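Rhamnosidase B (Bacillus sp., PDB 2OKX) hydrolyses terminal alpha-L-rhamnose residues from rhamnosides, as a family 78 glycoside hydrolase. Local coordinates at residues Glu535-Asn547 against Cys896-Pro908. Numbering follows the deposited sequence.
Sequences EQGSFRCSDALLN and CDLTWAEGVVPLP. With GOL (glycerol), chain I.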
ATOM      1  N   GLU A 535       9.823 -19.136   7.477  1.00 17.19           N
ATOM      2  CA  GLU A 535      10.708 -18.516   8.451  1.00 15.95           C
ATOM      3  C   GLU A 535      12.079 -19.174   8.476  1.00 16.76           C
ATOM      4  O   GLU A 535      12.528 -19.677   9.507  1.00 16.62           O
ATOM      5  CB  GLU A 535      10.032 -18.536   9.827  1.00 17.03           C
ATOM      6  CG  GLU A 535       8.765 -17.670   9.825  1.00 15.16           C
ATOM      7  CD  GLU A 535       8.080 -17.536  11.181  1.00 17.93           C
ATOM      8  OE1 GLU A 535       7.177 -16.687  11.285  1.00 20.14           O
ATOM      9  OE2 GLU A 535       8.421 -18.268  12.130  1.00 16.87           O
ATOM     10  N   GLN A 536      12.750 -19.135   7.324  1.00 16.56           N
ATOM     11  CA  GLN A 536      14.063 -19.748   7.161  1.00 18.03           C
ATOM     12  C   GLN A 536      15.205 -18.978   7.795  1.00 17.52           C
ATOM     13  O   GLN A 536      16.285 -19.525   8.005  1.00 19.35           O
ATOM     14  CB  GLN A 536      14.346 -19.979   5.674  1.00 15.92           C
ATOM     15  CG  GLN A 536      13.340 -20.927   5.030  1.00 16.62           C
ATOM     16  CD  GLN A 536      13.247 -22.258   5.759  1.00 19.42           C
ATOM     17  OE1 GLN A 536      14.243 -22.985   5.887  1.00 21.86           O
ATOM     18  NE2 GLN A 536      12.056 -22.583   6.246  1.00 12.70           N
ATOM     19  N   GLY A 537      14.978 -17.703   8.085  1.00 15.73           N
ATOM     20  CA  GLY A 537      16.013 -16.914   8.724  1.00 15.72           C
ATOM     21  C   GLY A 537      15.632 -16.719  10.177  1.00 17.06           C
ATOM     22  O   GLY A 537      14.462 -16.870  10.533  1.00 16.08           O
ATOM     23  N   SER A 538      16.598 -16.398  11.028  1.00 17.33           N
ATOM     24  CA  SER A 538      16.282 -16.180  12.433  1.00 17.70           C
ATOM     25  C   SER A 538      17.351 -15.405  13.181  1.00 17.12           C
ATOM     26  O   SER A 538      18.489 -15.261  12.717  1.00 13.55           O
ATOM     27  CB  SER A 538      16.037 -17.519  13.151  1.00 20.10           C
ATOM     28  OG  SER A 538      17.203 -18.323  13.182  1.00 22.31           O
ATOM     29  N   PHE A 539      16.956 -14.898  14.344  1.00 16.01           N
ATOM     30  CA  PHE A 539      17.851 -14.164  15.220  1.00 16.81           C
ATOM     31  C   PHE A 539      17.268 -14.089  16.622  1.00 17.72           C
ATOM     32  O   PHE A 539      16.094 -13.767  16.794  1.00 17.70           O
ATOM     33  CB  PHE A 539      18.084 -12.736  14.725  1.00 17.16           C
ATOM     34  CG  PHE A 539      18.919 -11.907  15.669  1.00 16.79           C
ATOM     35  CD1 PHE A 539      20.308 -11.904  15.574  1.00 15.24           C
ATOM     36  CD2 PHE A 539      18.315 -11.191  16.706  1.00 15.91           C
ATOM     37  CE1 PHE A 539      21.083 -11.204  16.501  1.00 17.70           C
ATOM     38  CE2 PHE A 539      19.078 -10.493  17.636  1.00 14.81           C
ATOM     39  CZ  PHE A 539      20.465 -10.498  17.536  1.00 16.47           C
ATOM     40  N   ARG A 540      18.092 -14.406  17.615  1.00 15.42           N
ATOM     41  CA  ARG A 540      17.700 -14.313  19.023  1.00 18.30           C
ATOM     42  C   ARG A 540      18.964 -13.988  19.798  1.00 17.43           C
ATOM     43  O   ARG A 540      20.049 -14.438  19.428  1.00 17.27           O
ATOM     44  CB  ARG A 540      17.126 -15.631  19.559  1.00 18.60           C
ATOM     45  CG  ARG A 540      15.828 -16.076  18.924  1.00 24.82           C
ATOM     46  CD  ARG A 540      15.277 -17.325  19.613  1.00 28.26           C
ATOM     47  NE  ARG A 540      16.331 -18.277  19.967  1.00 31.47           N
ATOM     48  CZ  ARG A 540      16.801 -18.440  21.202  1.00 32.73           C
ATOM     49  NH1 ARG A 540      17.761 -19.319  21.446  1.00 31.71           N
ATOM     50  NH2 ARG A 540      16.295 -17.732  22.201  1.00 35.37           N
ATOM     51  N   CYS A 541      18.833 -13.206  20.864  1.00 16.13           N
ATOM     52  CA  CYS A 541      19.988 -12.858  21.670  1.00 14.58           C
ATOM     53  C   CYS A 541      19.590 -12.674  23.131  1.00 15.87           C
ATOM     54  O   CYS A 541      18.414 -12.798  23.484  1.00 13.76           O
ATOM     55  CB  CYS A 541      20.658 -11.591  21.127  1.00 16.47           C
ATOM     56  SG  CYS A 541      19.731 -10.061  21.351  1.00 15.83           S
ATOM     57  N   SER A 542      20.574 -12.380  23.974  1.00 14.26           N
ATOM     58  CA  SER A 542      20.341 -12.205  25.404  1.00 15.06           C
ATOM     59  C   SER A 542      19.440 -11.015  25.748  1.00 15.46           C
ATOM     60  O   SER A 542      18.937 -10.915  26.866  1.00 16.26           O
ATOM     61  CB  SER A 542      21.683 -12.053  26.128  1.00 16.63           C
ATOM     62  OG  SER A 542      22.385 -10.916  25.657  1.00 14.42           O
ATOM     63  N   ASP A 543      19.242 -10.120  24.792  1.00 15.57           N
ATOM     64  CA  ASP A 543      18.420  -8.935  25.009  1.00 14.79           C
ATOM     65  C   ASP A 543      17.011  -9.168  24.449  1.00 14.57           C
ATOM     66  O   ASP A 543      16.798  -9.126  23.241  1.00 13.48           O
ATOM     67  CB  ASP A 543      19.069  -7.731  24.318  1.00 13.96           C
ATOM     68  CG  ASP A 543      18.368  -6.420  24.634  1.00 17.19           C
ATOM     69  OD1 ASP A 543      17.132  -6.423  24.798  1.00 20.96           O
ATOM     70  OD2 ASP A 543      19.053  -5.378  24.701  1.00 18.79           O
ATOM     71  N   ALA A 544      16.054  -9.409  25.337  1.00 14.48           N
ATOM     72  CA  ALA A 544      14.672  -9.659  24.930  1.00 15.29           C
ATOM     73  C   ALA A 544      14.051  -8.520  24.116  1.00 14.31           C
ATOM     74  O   ALA A 544      13.211  -8.762  23.251  1.00 13.45           O
ATOM     75  CB  ALA A 544      13.815  -9.953  26.158  1.00 14.76           C
ATOM     76  N   LEU A 545      14.448  -7.280  24.388  1.00 14.25           N
ATOM     77  CA  LEU A 545      13.903  -6.150  23.638  1.00 14.93           C
ATOM     78  C   LEU A 545      14.340  -6.253  22.176  1.00 15.92           C
ATOM     79  O   LEU A 545      13.531  -6.087  21.253  1.00 14.68           O
ATOM     80  CB  LEU A 545      14.373  -4.823  24.246  1.00 15.01           C
ATOM     81  CG  LEU A 545      14.061  -3.529  23.479  1.00 17.80           C
ATOM     82  CD1 LEU A 545      12.586  -3.479  23.106  1.00 20.45           C
ATOM     83  CD2 LEU A 545      14.432  -2.320  24.335  1.00 18.01           C
ATOM     84  N   LEU A 546      15.619  -6.539  21.958  1.00 14.11           N
ATOM     85  CA  LEU A 546      16.111  -6.678  20.595  1.00 14.59           C
ATOM     86  C   LEU A 546      15.400  -7.836  19.895  1.00 13.43           C
ATOM     87  O   LEU A 546      15.081  -7.737  18.715  1.00 15.26           O
ATOM     88  CB  LEU A 546      17.627  -6.900  20.593  1.00 14.94           C
ATOM     89  CG  LEU A 546      18.440  -5.667  21.016  1.00 15.04           C
ATOM     90  CD1 LEU A 546      19.944  -6.003  21.011  1.00 15.42           C
ATOM     91  CD2 LEU A 546      18.153  -4.515  20.058  1.00 14.23           C
ATOM     92  N   ASN A 547      15.147  -8.925  20.620  1.00 12.65           N
ATOM     93  CA  ASN A 547      14.451 -10.073  20.035  1.00 14.10           C
ATOM     94  C   ASN A 547      13.070  -9.658  19.540  1.00 15.84           C
ATOM     95  O   ASN A 547      12.627 -10.082  18.469  1.00 14.81           O
ATOM     96  CB  ASN A 547      14.276 -11.198  21.052  1.00 12.91           C
ATOM     97  CG  ASN A 547      15.586 -11.837  21.433  1.00 15.00           C
ATOM     98  OD1 ASN A 547      16.596 -11.655  20.750  1.00 13.44           O
ATOM     99  ND2 ASN A 547      15.580 -12.598  22.524  1.00 12.73           N
ATOM    100  N   CYS A 896      28.880  -6.410  21.385  1.00 17.28           N
ATOM    101  CA  CYS A 896      28.562  -5.180  22.099  1.00 19.21           C
ATOM    102  C   CYS A 896      28.325  -5.568  23.553  1.00 20.01           C
ATOM    103  O   CYS A 896      29.206  -6.152  24.184  1.00 20.17           O
ATOM    104  CB  CYS A 896      27.314  -4.519  21.504  1.00 18.28           C
ATOM    105  SG  CYS A 896      27.507  -4.059  19.776  1.00 20.79           S
ATOM    106  N   ASP A 897      27.142  -5.273  24.087  1.00 19.88           N
ATOM    107  CA  ASP A 897      26.858  -5.618  25.482  1.00 20.27           C
ATOM    108  C   ASP A 897      26.036  -6.889  25.668  1.00 20.44           C
ATOM    109  O   ASP A 897      25.517  -7.144  26.755  1.00 21.78           O
ATOM    110  CB  ASP A 897      26.162  -4.450  26.193  1.00 21.29           C
ATOM    111  CG  ASP A 897      24.906  -3.976  25.470  1.00 25.92           C
ATOM    112  OD1 ASP A 897      24.345  -2.948  25.904  1.00 27.50           O
ATOM    113  OD2 ASP A 897      24.478  -4.616  24.481  1.00 21.54           O
ATOM    114  N   LEU A 898      25.924  -7.692  24.614  1.00 17.80           N
ATOM    115  CA  LEU A 898      25.159  -8.937  24.676  1.00 17.28           C
ATOM    116  C   LEU A 898      26.011 -10.086  25.225  1.00 18.85           C
ATOM    117  O   LEU A 898      27.236 -10.086  25.071  1.00 19.74           O
ATOM    118  CB  LEU A 898      24.658  -9.301  23.277  1.00 16.95           C
ATOM    119  CG  LEU A 898      23.816  -8.237  22.562  1.00 16.53           C
ATOM    120  CD1 LEU A 898      23.459  -8.725  21.161  1.00 14.39           C
ATOM    121  CD2 LEU A 898      22.548  -7.947  23.377  1.00 14.76           C
ATOM    122  N   THR A 899      25.373 -11.064  25.865  1.00 17.65           N
ATOM    123  CA  THR A 899      26.119 -12.201  26.406  1.00 19.21           C
ATOM    124  C   THR A 899      26.077 -13.393  25.454  1.00 18.91           C
ATOM    125  O   THR A 899      26.939 -14.273  25.507  1.00 17.70           O
ATOM    126  CB  THR A 899      25.596 -12.623  27.793  1.00 19.97           C
ATOM    127  OG1 THR A 899      24.191 -12.890  27.724  1.00 21.83           O
ATOM    128  CG2 THR A 899      25.850 -11.519  28.803  1.00 20.05           C
ATOM    129  N   TRP A 900      25.072 -13.416  24.584  1.00 17.16           N
ATOM    130  CA  TRP A 900      24.936 -14.483  23.595  1.00 17.61           C
ATOM    131  C   TRP A 900      23.994 -14.062  22.480  1.00 17.69           C
ATOM    132  O   TRP A 900      23.217 -13.121  22.629  1.00 17.70           O
ATOM    133  CB  TRP A 900      24.424 -15.789  24.226  1.00 17.62           C
ATOM    134  CG  TRP A 900      23.047 -15.711  24.849  1.00 18.30           C
ATOM    135  CD1 TRP A 900      22.752 -15.407  26.147  1.00 19.11           C
ATOM    136  CD2 TRP A 900      21.787 -15.909  24.187  1.00 17.55           C
ATOM    137  NE1 TRP A 900      21.388 -15.403  26.337  1.00 18.59           N
ATOM    138  CE2 TRP A 900      20.772 -15.706  25.151  1.00 16.26           C
ATOM    139  CE3 TRP A 900      21.419 -16.236  22.875  1.00 15.69           C
ATOM    140  CZ2 TRP A 900      19.409 -15.817  24.845  1.00 17.38           C
ATOM    141  CZ3 TRP A 900      20.057 -16.348  22.567  1.00 16.31           C
ATOM    142  CH2 TRP A 900      19.073 -16.139  23.549  1.00 16.11           C
ATOM    143  N   ALA A 901      24.093 -14.754  21.351  1.00 15.66           N
ATOM    144  CA  ALA A 901      23.235 -14.493  20.199  1.00 14.92           C
ATOM    145  C   ALA A 901      23.348 -15.674  19.253  1.00 16.92           C
ATOM    146  O   ALA A 901      24.345 -16.404  19.265  1.00 16.20           O
ATOM    147  CB  ALA A 901      23.653 -13.214  19.492  1.00 17.16           C
ATOM    148  N   GLU A 902      22.321 -15.873  18.443  1.00 14.24           N
ATOM    149  CA  GLU A 902      22.333 -16.963  17.482  1.00 16.06           C
ATOM    150  C   GLU A 902      21.316 -16.669  16.392  1.00 17.22           C
ATOM    151  O   GLU A 902      20.350 -15.939  16.608  1.00 16.38           O
ATOM    152  CB  GLU A 902      22.027 -18.289  18.180  1.00 17.44           C
ATOM    153  CG  GLU A 902      20.735 -18.295  18.968  1.00 19.99           C
ATOM    154  CD  GLU A 902      20.741 -19.343  20.059  1.00 23.61           C
ATOM    155  OE1 GLU A 902      19.794 -20.154  20.105  1.00 23.73           O
ATOM    156  OE2 GLU A 902      21.695 -19.350  20.874  1.00 22.49           O
ATOM    157  N   GLY A 903      21.544 -17.220  15.209  1.00 16.06           N
ATOM    158  CA  GLY A 903      20.626 -16.966  14.123  1.00 14.77           C
ATOM    159  C   GLY A 903      20.981 -17.789  12.910  1.00 16.51           C
ATOM    160  O   GLY A 903      21.951 -18.556  12.924  1.00 14.41           O
ATOM    161  N   VAL A 904      20.194 -17.605  11.861  1.00 14.22           N
ATOM    162  CA  VAL A 904      20.358 -18.330  10.618  1.00 16.05           C
ATOM    163  C   VAL A 904      20.059 -17.384   9.467  1.00 17.71           C
ATOM    164  O   VAL A 904      19.077 -16.639   9.504  1.00 15.81           O
ATOM    165  CB  VAL A 904      19.368 -19.515  10.556  1.00 15.83           C
ATOM    166  CG1 VAL A 904      19.528 -20.278   9.238  1.00 15.37           C
ATOM    167  CG2 VAL A 904      19.590 -20.433  11.755  1.00 17.30           C
ATOM    168  N   VAL A 905      20.921 -17.405   8.457  1.00 16.06           N
ATOM    169  CA  VAL A 905      20.744 -16.576   7.273  1.00 17.69           C
ATOM    170  C   VAL A 905      20.611 -17.545   6.104  1.00 18.27           C
ATOM    171  O   VAL A 905      21.491 -18.375   5.873  1.00 17.81           O
ATOM    172  CB  VAL A 905      21.962 -15.651   7.037  1.00 18.17           C
ATOM    173  CG1 VAL A 905      21.761 -14.819   5.775  1.00 18.71           C
ATOM    174  CG2 VAL A 905      22.157 -14.736   8.240  1.00 17.30           C
ATOM    175  N   PRO A 906      19.486 -17.487   5.382  1.00 18.79           N
ATOM    176  CA  PRO A 906      19.336 -18.405   4.253  1.00 18.70           C
ATOM    177  C   PRO A 906      20.243 -17.990   3.099  1.00 18.27           C
ATOM    178  O   PRO A 906      20.661 -16.842   3.020  1.00 17.32           O
ATOM    179  CB  PRO A 906      17.847 -18.309   3.917  1.00 20.61           C
ATOM    180  CG  PRO A 906      17.464 -16.940   4.379  1.00 20.32           C
ATOM    181  CD  PRO A 906      18.234 -16.760   5.661  1.00 18.71           C
ATOM    182  N   LEU A 907      20.558 -18.935   2.220  1.00 19.51           N
ATOM    183  CA  LEU A 907      21.424 -18.658   1.079  1.00 20.00           C
ATOM    184  C   LEU A 907      20.626 -18.761  -0.214  1.00 19.98           C
ATOM    185  O   LEU A 907      19.803 -19.659  -0.373  1.00 18.75           O
ATOM    186  CB  LEU A 907      22.583 -19.652   1.048  1.00 19.58           C
ATOM    187  CG  LEU A 907      23.547 -19.603   2.237  1.00 18.84           C
ATOM    188  CD1 LEU A 907      24.375 -20.866   2.260  1.00 20.25           C
ATOM    189  CD2 LEU A 907      24.429 -18.365   2.145  1.00 18.06           C
ATOM    190  N   PRO A 908      20.879 -17.853  -1.169  1.00 22.05           N
ATOM    191  CA  PRO A 908      20.143 -17.890  -2.437  1.00 22.33           C
ATOM    192  C   PRO A 908      20.314 -19.182  -3.231  1.00 25.10           C
ATOM    193  O   PRO A 908      19.388 -19.618  -3.911  1.00 25.45           O
ATOM    194  CB  PRO A 908      20.666 -16.659  -3.182  1.00 21.89           C
ATOM    195  CG  PRO A 908      22.046 -16.495  -2.654  1.00 21.58           C
ATOM    196  CD  PRO A 908      21.900 -16.790  -1.174  1.00 19.62           C
TER
HETATM  197  C1  GOL I3006      19.056 -15.233  28.591  1.00 37.78           C
HETATM  198  O1  GOL I3006      20.240 -15.359  29.137  1.00 34.13           O
HETATM  199  C2  GOL I3006      18.413 -13.909  29.023  1.00 39.26           C
HETATM  200  O2  GOL I3006      19.242 -12.801  28.653  1.00 37.82           O
HETATM  201  C3  GOL I3006      17.037 -13.776  28.370  1.00 38.33           C
HETATM  202  O3  GOL I3006      16.434 -12.539  28.757  1.00 39.22           O
HETATM  203  O   HOH W   1      17.742 -20.079  18.547  1.00 39.16           O
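Ser538-Cys541 and Trp900-Pro906 run antiparallel, their axes 4.4 Å apart, with Ser538-Val904 and Arg540-Glu902 as hydrogen-bonded pairs and Phe539-Gly903 and Cys541-Ala901 as non-hydrogen-bonded ones. Ser542 N adds a further bond to Trp900 O. Gly903 leaves room for the close pass beside Phe539, since a CB there would run into Ser538 O. Arg540 and Glu902 lie side by side on one face of the sheet; NH1 forms a salt bridge to OE1 at 2.6 Å, approaching from well above the carboxylate plane, and a water joins Arg540 NE to the same oxygen. The bend at chi3 turns the guanidinium toward the indole as well, NH2 lying 3.5 Å from Trp900 CH2 with the two planes 45° apart. With CG set between its backbone N and carbonyl carbon (chi1 62°), Trp900 folds its ring over the chain at Cys541 and Ser542. Ser542 CB makes a CH-pi contact 3.7 Å from the five-membered ring's centroid, and the outer six-membered ring covers Cys541 O. Replacing Trp900 with an alanine would probably uncover this peptide and leave the Arg540 guanidinium without its aromatic neighbour. A glycerol accepts from Trp900 NE1 and donates to Ser542 O. Beyond the strand, Ser542 OG receives Thr899 N at 3.0 Å in a nearly straight bond (164°). Leu898 pushes its methyls between Cys541 SG, Asp543 CB (3.6 Å from CD2) and Leu546 CD1. Asp543, salt-bridged to Arg825, N-caps the helix that follows. Strand 538-541 thus forms an edge of the C-terminal beta-sheet, beside 900-906, and leads directly into helix 544-559 of the alpha-barrel glycosidase domain, tying the two domains together.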